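PDB 1YZY: 3-oxo-tetronate kinase from Haemophilus influenzae, which catalyses the ATP-dependent phosphorylation of 3-oxo-tetronate to 3-oxo-tetronate 4-phosphate. Local coordinates for residues Gly3-Asp8 against Leu63-Trp68; Ser13-Phe18 against Ala43-Leu48; Val27-Asn30 against Ser36-Ser39; Phe370-Gln375 against Pro381-Val386. All coordinates share one frame; numbering follows the deposited sequence.

Contact 1: residues Gly3-Asp8 against Leu63-Trp68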
# COMPACT_ATOMS: atom_id res chain seq x y z
N GLY A 3 11.12 0.66 -10.42
CA GLY A 3 10.96 -0.40 -9.44
C GLY A 3 10.96 0.14 -8.03
O GLY A 3 11.94 0.73 -7.58
N VAL A 4 9.86 -0.05 -7.31
CA VAL A 4 9.76 0.42 -5.94
C VAL A 4 9.94 -0.74 -4.99
O VAL A 4 9.39 -1.83 -5.21
CB VAL A 4 8.39 1.07 -5.68
CG1 VAL A 4 8.31 1.59 -4.25
CG2 VAL A 4 8.13 2.19 -6.71
N ILE A 5 10.74 -0.54 -3.95
CA ILE A 5 10.98 -1.55 -2.94
C ILE A 5 10.48 -0.97 -1.63
O ILE A 5 11.15 -0.15 -1.02
CB ILE A 5 12.47 -1.89 -2.81
CG1 ILE A 5 12.98 -2.45 -4.13
CG2 ILE A 5 12.69 -2.90 -1.69
CD1 ILE A 5 14.47 -2.68 -4.16
N ALA A 6 9.29 -1.39 -1.22
CA ALA A 6 8.68 -0.89 0.01
C ALA A 6 8.94 -1.76 1.24
O ALA A 6 8.87 -2.98 1.16
CB ALA A 6 7.21 -0.69 -0.21
N ASP A 7 9.18 -1.10 2.38
CA ASP A 7 9.47 -1.78 3.64
C ASP A 7 8.27 -2.20 4.50
O ASP A 7 8.42 -2.56 5.67
CB ASP A 7 10.47 -0.94 4.47
CG ASP A 7 9.83 0.25 5.19
OD1 ASP A 7 8.82 0.82 4.70
OD2 ASP A 7 10.34 0.61 6.26
N ASP A 8 7.07 -2.05 3.95
CA ASP A 8 5.86 -2.49 4.64
C ASP A 8 4.68 -2.52 3.67
O ASP A 8 4.75 -1.94 2.58
CB ASP A 8 5.57 -1.65 5.90
CG ASP A 8 4.80 -0.37 5.61
OD1 ASP A 8 4.98 0.20 4.52
OD2 ASP A 8 4.02 0.05 6.49
N LEU A 63 17.66 -6.78 -1.63
CA LEU A 63 18.53 -7.10 -2.75
C LEU A 63 17.86 -8.09 -3.70
O LEU A 63 18.17 -8.12 -4.90
CB LEU A 63 19.85 -7.66 -2.24
CG LEU A 63 20.77 -6.61 -1.60
CD1 LEU A 63 21.87 -7.28 -0.80
CD2 LEU A 63 21.35 -5.72 -2.69
N ARG A 64 16.99 -8.93 -3.15
CA ARG A 64 16.26 -9.91 -3.94
C ARG A 64 15.16 -9.21 -4.72
O ARG A 64 14.89 -9.57 -5.87
CB ARG A 64 15.66 -11.00 -3.04
CG ARG A 64 16.63 -12.12 -2.68
CD ARG A 64 16.09 -13.01 -1.58
NE ARG A 64 14.74 -13.49 -1.87
CZ ARG A 64 13.75 -13.54 -0.98
NH1 ARG A 64 13.94 -13.15 0.28
NH2 ARG A 64 12.55 -13.99 -1.35
N ALA A 65 14.51 -8.24 -4.08
CA ALA A 65 13.44 -7.47 -4.71
C ALA A 65 14.02 -6.71 -5.89
O ALA A 65 13.42 -6.65 -6.97
CB ALA A 65 12.81 -6.51 -3.72
N TYR A 66 15.20 -6.14 -5.68
CA TYR A 66 15.92 -5.38 -6.70
C TYR A 66 16.30 -6.25 -7.89
O TYR A 66 16.19 -5.83 -9.04
CB TYR A 66 17.19 -4.76 -6.10
CG TYR A 66 18.25 -4.43 -7.13
CD1 TYR A 66 18.15 -3.28 -7.92
CD2 TYR A 66 19.31 -5.30 -7.37
CE1 TYR A 66 19.07 -3.03 -8.94
CE2 TYR A 66 20.24 -5.05 -8.38
CZ TYR A 66 20.11 -3.91 -9.16
OH TYR A 66 21.02 -3.67 -10.16
N GLN A 67 16.82 -7.44 -7.60
CA GLN A 67 17.26 -8.35 -8.65
C GLN A 67 16.08 -8.74 -9.53
O GLN A 67 16.21 -8.83 -10.75
CB GLN A 67 17.94 -9.58 -8.05
CG GLN A 67 18.60 -10.48 -9.06
CD GLN A 67 19.69 -9.79 -9.85
OE1 GLN A 67 19.86 -10.03 -11.05
NE2 GLN A 67 20.45 -8.93 -9.18
N TRP A 68 14.93 -8.96 -8.90
CA TRP A 68 13.73 -9.32 -9.64
C TRP A 68 13.26 -8.12 -10.47
O TRP A 68 13.06 -8.24 -11.67
CB TRP A 68 12.61 -9.77 -8.69
CG TRP A 68 11.43 -10.30 -9.43
CD1 TRP A 68 11.26 -11.58 -9.88
CD2 TRP A 68 10.28 -9.57 -9.85
NE1 TRP A 68 10.08 -11.68 -10.57
CE2 TRP A 68 9.45 -10.46 -10.57
CE3 TRP A 68 9.86 -8.24 -9.71
CZ2 TRP A 68 8.23 -10.07 -11.14
CZ3 TRP A 68 8.66 -7.85 -10.27
CH2 TRP A 68 7.85 -8.76 -10.98

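Contact 2: residues Ser13-Phe18 against Ala43-Leu48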
# COMPACT_ATOMS: atom_id res chain seq x y z
N SER A 13 1.09 -0.15 -0.59
CA SER A 13 -0.22 0.13 -1.14
C SER A 13 -0.37 1.63 -1.37
O SER A 13 -0.89 2.08 -2.39
CB SER A 13 -1.32 -0.32 -0.17
OG SER A 13 -1.41 -1.73 -0.10
N ASP A 14 0.08 2.40 -0.38
CA ASP A 14 0.01 3.85 -0.43
C ASP A 14 0.72 4.47 -1.63
O ASP A 14 0.11 5.20 -2.41
CB ASP A 14 0.57 4.45 0.84
CG ASP A 14 0.23 5.91 1.02
OD1 ASP A 14 -0.95 6.21 1.30
OD2 ASP A 14 1.13 6.76 0.88
N ILE A 15 2.01 4.17 -1.78
CA ILE A 15 2.78 4.72 -2.89
C ILE A 15 2.25 4.22 -4.22
O ILE A 15 2.24 4.97 -5.20
CB ILE A 15 4.31 4.46 -2.76
CG1 ILE A 15 5.09 5.36 -3.73
CG2 ILE A 15 4.66 2.99 -3.03
CD1 ILE A 15 6.60 5.29 -3.56
N ALA A 16 1.80 2.96 -4.26
CA ALA A 16 1.27 2.36 -5.48
C ALA A 16 0.03 3.10 -5.97
O ALA A 16 -0.16 3.26 -7.18
CB ALA A 16 0.96 0.88 -5.26
N SER A 17 -0.82 3.51 -5.04
CA SER A 17 -2.01 4.29 -5.39
C SER A 17 -1.55 5.65 -5.92
O SER A 17 -2.13 6.18 -6.87
CB SER A 17 -2.90 4.50 -4.17
OG SER A 17 -3.99 3.58 -4.17
N PHE A 18 -0.53 6.21 -5.28
CA PHE A 18 0.01 7.50 -5.70
C PHE A 18 0.57 7.46 -7.11
O PHE A 18 0.36 8.39 -7.88
CB PHE A 18 1.08 7.99 -4.71
CG PHE A 18 0.53 8.91 -3.66
CD1 PHE A 18 -0.14 10.08 -4.03
CD2 PHE A 18 0.67 8.62 -2.31
CE1 PHE A 18 -0.67 10.93 -3.07
CE2 PHE A 18 0.14 9.47 -1.33
CZ PHE A 18 -0.54 10.63 -1.72
N ALA A 43 5.38 0.93 -13.57
CA ALA A 43 5.96 0.78 -12.23
C ALA A 43 5.59 -0.53 -11.55
O ALA A 43 4.47 -1.03 -11.70
CB ALA A 43 5.55 1.97 -11.35
N ILE A 44 6.53 -1.11 -10.82
CA ILE A 44 6.28 -2.33 -10.08
C ILE A 44 6.73 -2.08 -8.66
O ILE A 44 7.86 -1.68 -8.43
CB ILE A 44 7.06 -3.53 -10.64
CG1 ILE A 44 6.74 -3.75 -12.12
CG2 ILE A 44 6.70 -4.79 -9.85
CD1 ILE A 44 7.62 -4.77 -12.79
N VAL A 45 5.82 -2.26 -7.71
CA VAL A 45 6.10 -2.08 -6.30
C VAL A 45 6.17 -3.44 -5.58
O VAL A 45 5.24 -4.23 -5.68
CB VAL A 45 4.98 -1.26 -5.61
CG1 VAL A 45 5.33 -1.01 -4.15
CG2 VAL A 45 4.76 0.06 -6.33
N ILE A 46 7.27 -3.72 -4.90
CA ILE A 46 7.38 -4.97 -4.15
C ILE A 46 7.25 -4.68 -2.65
O ILE A 46 8.02 -3.92 -2.09
CB ILE A 46 8.71 -5.74 -4.43
CG1 ILE A 46 8.71 -6.25 -5.87
CG2 ILE A 46 8.87 -6.93 -3.46
CD1 ILE A 46 9.94 -7.04 -6.22
N SER A 47 6.20 -5.23 -2.06
CA SER A 47 5.89 -5.07 -0.64
C SER A 47 6.63 -6.09 0.22
O SER A 47 6.54 -7.30 -0.00
CB SER A 47 4.37 -5.21 -0.45
OG SER A 47 4.02 -5.87 0.76
N LEU A 48 7.39 -5.59 1.20
CA LEU A 48 8.15 -6.43 2.11
C LEU A 48 7.71 -6.21 3.56
O LEU A 48 6.74 -5.49 3.82
CB LEU A 48 9.66 -6.15 1.99
CG LEU A 48 10.38 -6.32 0.65
CD1 LEU A 48 11.76 -5.69 0.73
CD2 LEU A 48 10.48 -7.79 0.26

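Contact 3: residues Val27-Asn30 against Ser36-Ser39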
# COMPACT_ATOMS: atom_id res chain seq x y z
N VAL A 27 1.93 -2.29 -10.84
CA VAL A 27 1.71 -3.66 -10.38
C VAL A 27 2.37 -3.78 -9.01
O VAL A 27 3.56 -3.49 -8.87
CB VAL A 27 2.33 -4.71 -11.32
CG1 VAL A 27 2.35 -6.07 -10.65
CG2 VAL A 27 1.53 -4.80 -12.60
N GLN A 28 1.59 -4.14 -8.01
CA GLN A 28 2.12 -4.31 -6.66
C GLN A 28 2.24 -5.78 -6.28
O GLN A 28 1.23 -6.46 -6.07
CB GLN A 28 1.23 -3.59 -5.64
CG GLN A 28 1.72 -3.73 -4.20
CD GLN A 28 0.74 -3.18 -3.18
OE1 GLN A 28 -0.15 -2.39 -3.52
NE2 GLN A 28 0.89 -3.60 -1.93
N MET A 29 3.47 -6.27 -6.20
CA MET A 29 3.73 -7.65 -5.82
C MET A 29 3.91 -7.73 -4.31
O MET A 29 4.58 -6.88 -3.72
CB MET A 29 4.98 -8.16 -6.53
CG MET A 29 4.86 -8.15 -8.04
SD MET A 29 3.41 -9.06 -8.65
CE MET A 29 4.19 -10.45 -9.49
N ASN A 30 3.28 -8.70 -3.67
CA ASN A 30 3.41 -8.86 -2.23
C ASN A 30 4.49 -9.92 -1.99
O ASN A 30 4.24 -11.11 -2.13
CB ASN A 30 2.08 -9.29 -1.61
CG ASN A 30 0.95 -8.32 -1.92
OD1 ASN A 30 1.12 -7.10 -1.84
ND2 ASN A 30 -0.22 -8.85 -2.26
N SER A 36 8.43 -14.65 -13.41
CA SER A 36 8.52 -13.40 -14.15
C SER A 36 7.16 -12.73 -14.34
O SER A 36 6.11 -13.38 -14.27
CB SER A 36 9.14 -13.66 -15.52
OG SER A 36 10.38 -14.34 -15.42
N LEU A 37 7.18 -11.42 -14.57
CA LEU A 37 5.97 -10.64 -14.80
C LEU A 37 5.76 -10.56 -16.30
O LEU A 37 6.48 -9.86 -17.01
CB LEU A 37 6.10 -9.23 -14.22
CG LEU A 37 4.81 -8.41 -14.25
CD1 LEU A 37 3.74 -9.11 -13.45
CD2 LEU A 37 5.06 -7.03 -13.69
N ASN A 38 4.77 -11.31 -16.79
CA ASN A 38 4.46 -11.36 -18.22
C ASN A 38 3.74 -10.10 -18.69
O ASN A 38 3.32 -10.00 -19.84
CB ASN A 38 3.61 -12.61 -18.51
CG ASN A 38 3.68 -13.05 -19.97
OD1 ASN A 38 4.76 -13.08 -20.58
ND2 ASN A 38 2.53 -13.45 -20.53
N SER A 39 3.62 -9.11 -17.80
CA SER A 39 2.94 -7.87 -18.13
C SER A 39 3.90 -6.67 -18.22
O SER A 39 4.89 -6.59 -17.48
CB SER A 39 1.85 -7.60 -17.11
OG SER A 39 0.79 -6.86 -17.69

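Contact 4: residues Phe370-Gln375 against Pro381-Val386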
# COMPACT_ATOMS: atom_id res chain seq x y z
N PHE A 370 -1.03 -7.72 -7.86
CA PHE A 370 -2.17 -7.15 -8.54
C PHE A 370 -1.81 -5.93 -9.37
O PHE A 370 -0.77 -5.31 -9.16
CB PHE A 370 -3.21 -6.69 -7.50
CG PHE A 370 -3.61 -7.76 -6.53
CD1 PHE A 370 -4.67 -8.62 -6.82
CD2 PHE A 370 -2.93 -7.92 -5.33
CE1 PHE A 370 -5.04 -9.63 -5.93
CE2 PHE A 370 -3.28 -8.92 -4.43
CZ PHE A 370 -4.34 -9.78 -4.73
N HIS A 371 -2.64 -5.66 -10.37
CA HIS A 371 -2.50 -4.47 -11.19
C HIS A 371 -3.34 -3.39 -10.48
O HIS A 371 -4.53 -3.64 -10.27
CB HIS A 371 -3.19 -4.67 -12.54
CG HIS A 371 -2.40 -5.48 -13.51
ND1 HIS A 371 -1.62 -4.91 -14.49
CD2 HIS A 371 -2.24 -6.82 -13.62
CE1 HIS A 371 -1.01 -5.86 -15.17
NE2 HIS A 371 -1.37 -7.03 -14.67
N ILE A 372 -2.77 -2.24 -10.14
CA ILE A 372 -3.60 -1.26 -9.44
C ILE A 372 -4.45 -0.42 -10.40
O ILE A 372 -3.94 0.13 -11.39
CB ILE A 372 -2.67 -0.35 -8.61
CG1 ILE A 372 -1.59 -1.19 -7.92
CG2 ILE A 372 -3.49 0.42 -7.57
CD1 ILE A 372 -2.06 -1.91 -6.67
N GLY A 373 -5.75 -0.34 -10.10
CA GLY A 373 -6.68 0.40 -10.93
C GLY A 373 -7.36 1.58 -10.28
O GLY A 373 -6.93 2.07 -9.23
N LYS A 374 -8.47 2.01 -10.88
CA LYS A 374 -9.23 3.16 -10.43
C LYS A 374 -9.63 3.16 -8.96
O LYS A 374 -10.09 2.16 -8.43
CB LYS A 374 -10.45 3.37 -11.31
CG LYS A 374 -10.92 4.80 -11.41
CD LYS A 374 -11.67 4.99 -12.70
CE LYS A 374 -12.31 6.35 -12.79
NZ LYS A 374 -13.17 6.41 -14.00
N GLN A 375 -9.46 4.32 -8.33
CA GLN A 375 -9.77 4.50 -6.93
C GLN A 375 -11.26 4.60 -6.65
O GLN A 375 -11.93 5.53 -7.11
CB GLN A 375 -9.04 5.75 -6.41
CG GLN A 375 -9.22 6.04 -4.93
CD GLN A 375 -8.32 7.17 -4.43
OE1 GLN A 375 -7.11 7.02 -4.33
NE2 GLN A 375 -8.93 8.30 -4.11
N PRO A 381 -8.52 0.93 -4.05
CA PRO A 381 -8.51 0.93 -5.51
C PRO A 381 -9.06 -0.40 -6.07
O PRO A 381 -9.26 -1.37 -5.32
CB PRO A 381 -7.03 1.09 -5.84
CG PRO A 381 -6.37 0.33 -4.73
CD PRO A 381 -7.15 0.79 -3.52
N TRP A 382 -9.36 -0.43 -7.36
CA TRP A 382 -9.82 -1.65 -8.00
C TRP A 382 -8.55 -2.42 -8.33
O TRP A 382 -7.54 -1.81 -8.71
CB TRP A 382 -10.60 -1.35 -9.28
CG TRP A 382 -12.08 -1.42 -9.09
CD1 TRP A 382 -12.98 -0.40 -9.21
CD2 TRP A 382 -12.83 -2.57 -8.66
NE1 TRP A 382 -14.24 -0.84 -8.88
CE2 TRP A 382 -14.18 -2.16 -8.54
CE3 TRP A 382 -12.50 -3.90 -8.37
CZ2 TRP A 382 -15.20 -3.04 -8.14
CZ3 TRP A 382 -13.51 -4.78 -7.98
CH2 TRP A 382 -14.84 -4.34 -7.86
N LEU A 383 -8.58 -3.74 -8.17
CA LEU A 383 -7.42 -4.57 -8.44
C LEU A 383 -7.72 -5.64 -9.49
O LEU A 383 -8.87 -5.87 -9.85
CB LEU A 383 -6.98 -5.27 -7.15
CG LEU A 383 -6.70 -4.50 -5.86
CD1 LEU A 383 -6.55 -5.48 -4.68
CD2 LEU A 383 -5.43 -3.67 -6.01
N LYS A 384 -6.67 -6.23 -10.03
CA LYS A 384 -6.82 -7.32 -10.97
C LYS A 384 -5.59 -8.18 -10.77
O LYS A 384 -4.47 -7.68 -10.80
CB LYS A 384 -6.90 -6.89 -12.42
CG LYS A 384 -7.31 -8.07 -13.31
CD LYS A 384 -7.23 -7.78 -14.79
CE LYS A 384 -5.82 -7.96 -15.32
NZ LYS A 384 -5.32 -9.35 -15.15
N ALA A 385 -5.82 -9.46 -10.51
CA ALA A 385 -4.74 -10.40 -10.29
C ALA A 385 -3.81 -10.44 -11.49
O ALA A 385 -4.23 -10.16 -12.61
CB ALA A 385 -5.33 -11.78 -10.03
N VAL A 386 -2.54 -10.72 -11.24
CA VAL A 386 -1.57 -10.83 -12.33
C VAL A 386 -1.70 -12.22 -13.00
O VAL A 386 -1.44 -12.37 -14.20
CB VAL A 386 -0.12 -10.61 -11.84
CG1 VAL A 386 0.05 -9.18 -11.35
CG2 VAL A 386 0.23 -11.58 -10.73
O HOH W 1 -1.22 -10.10 -15.67

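Contact 1: residues Gly3-Asp8 against Leu63-Trp68
Tyr66 meets Ile5 through the root of its side chain and not through its ring. One edge of that ring has Leu63 O, a turn back in the same helix, lying in its plane. Phe77 packs against the ring edge-to-face from outside the two segments. Glu103 and Leu104 of helix 93-104 also touch Tyr66. Its CG lies anti to the backbone N (chi1 157°), which leads the ring away from the strand and leaves CB as the part within touch of Ile5. Ile5 CD1 stops 3.9 Å from Tyr66 CB. Ile5 CD1 also lies 3.8 Å from Tyr66 N, so it rests against the helix backbone as well. This is apolar packing around a single projecting side chain. Strand 3-6 is parallel to its neighbours 43-47 and 77-80, and helix 55-71 covers the face from which Ile5 projects. Helix 9-20 covers the other face, where Val4 and Ala6 point. The result is the layered alpha/beta core of the sugar-binding N-terminal domain. Ala65 provides the second point of touch. Its CB sits 4.1 Å from Ile5 CG1 and equally far from Ile5 CG2, so it fits at the fork of the branched side chain. The small methyl lets the backbones come near, with Ile5 CA and Ala65 CA 6.7 Å apart. Beyond this fork the Ile5 chain is extended (chi2 174°), which takes CD1 past Ala65 and on to Tyr66. Further along the chain, Asp8 caps helix 9-20 through OD1 and Gly11 N. Asp7 and Asp8 each form a salt bridge with Arg51.

Contact 2: residues Ser13-Phe18 against Ala43-Leu48
Val45 has the most surface buried here, and it spreads its two methyls over two successive residues of the helix. Val45 CG2 meets Ala16 CB at 4.0 Å. Val45 CG1 meets Ile15 CG2 at 4.2 Å. The torsion settles which methyl goes where: CG1 is anti to the backbone N (chi1 -177°), and CG2 is anti to the carbonyl carbon. The forked tip therefore faces the helix with one branch for each partner. Ala16 is the short partner. It offers a single methyl, and this lets the helix lie close to the strand at this point, with Ala16 CA and Val45 CA 6.6 Å apart. Ile15 touches with its CG2 branch. Its longer arm, through CG1 to CD1, is directed elsewhere, and the residue also packs on Val4 of the next strand. Every side chain in this contact is apolar and buried, and all the touches are between methyl groups at ordinary packing distances. The helix itself is regular, with Ser17 N bonded to Ser13 O at 3.0 Å. Polar groups near the contact find partners to the side: Asp14 OD2 bonds to Ser221 OG. Ala12, one turn before Ala16, extends the touch with Val45 and also reaches Ser47. Helix 9-20 thus lies on one face of the parallel strands, above strand 43-47, and Ala16 also touches Gln28 of strand 26-30. On the other face Ile44 and Ile46 point toward Trp68 and Leu69 of helix 55-71, so strand 43-47 is sandwiched between two helices.

Contact 3: residues Val27-Asn30 against Ser36-Ser39
Apolar contacts carry the whole of this pairing, and Leu37 is at their centre. Leu37 and Val27 reach toward each other tip to tip, with Leu37 CD2 4.2 Å from Val27 CG1. The other Leu37 methyl serves a second strand residue: Leu37 CD1 lies 4.2 Å from Met29 CE. Leu37 CG is anti to the backbone N (chi1 -172°), so the fork is held out from the loop and straddles the two residues. Met29 folds at its first two torsions, which brings its terminal methyl round to the leucine. Trp68 of helix 55-71 packs against both Leu37 and Met29, and Ile44 also touches Leu37.

Polar interactions hold each side separately. Leu37 N bonds to Asn72 OD1, which ties the loop to the residue following helix 55-71. Val27 and Met29 share backbone bonds with strand 43-47.

Residues 36-39 belong to the loop that joins strand 26-30 to strand 43-47. These strands are parallel neighbours, so the chain must cross over from the end of one to the start of the other. Here a loop makes that crossover connection and folds its leucine back onto the strands of an alpha/beta domain.

Contact 4: residues Phe370-Gln375 against Pro381-Val386
Leu383 is the main bump of this contact, wedged between Phe370 and Ile372 of the facing strand. Its CD1 sits over one face of the Phe370 ring, 4.3 Å from the ring centroid and 15° off the normal, a CH-pi contact. Its CD2 fills the hollow beside it, 3.9 Å from Ile372 CD1 and 4.0 Å from Phe370 CB. Ile372 is a bump in turn. Its CG2 rests on the ring of Pro381, equally near CB and CG, and the two side chains lie side by side. Leu383, Ile372 and Pro381 so form a continuous apolar ridge on one face. At the far end Val386 CG1 fits beside the imidazole of His371, 4.0 Å from CD2. A water joins His371 NE2 to Val386 O. Lys384 bends back at chi3 and chi4, and its NZ reaches Ala385 O at 2.9 Å.

Backbone bonds hold the strands together. His371 N bonds to Lys384 O at 2.8 Å. Gly373 N reaches Trp382 O at 2.7 Å, and Trp382 N returns a bond to Lys374 O at 2.9 Å. Gly373 and Lys374 together thus face Trp382 alone, and a beta bulge shifts the register by one residue before Gln375 pairs with Pro381. The strands are antiparallel, with axes at 150°. The arrangement is a twisted beta hairpin with a bulge near its turn, within the nucleotide-binding C-terminal domain.

The contacts follow the order of the strands. Contacts 1 and 2 have centres 10 Å apart and share a strand boundary, where Val4 N meets Ile44 O at 2.8 Å. Contacts 2 and 3 meet similarly through Val45 O and Met29 N, also 2.8 Å apart. Contact 4 comes next and belongs to the other domain. Strand 369-375 runs antiparallel beside strand 26-30, with Gln28 N 2.9 Å from Phe370 O, so the hairpin joins the two domains. Contacts 1 and 4 do not touch. Contacts 1 to 3 lie away from the probable ATP-binding residues. In contact 4, the Leu383 side chain is about 12 Å from Gly355, which probably binds ATP.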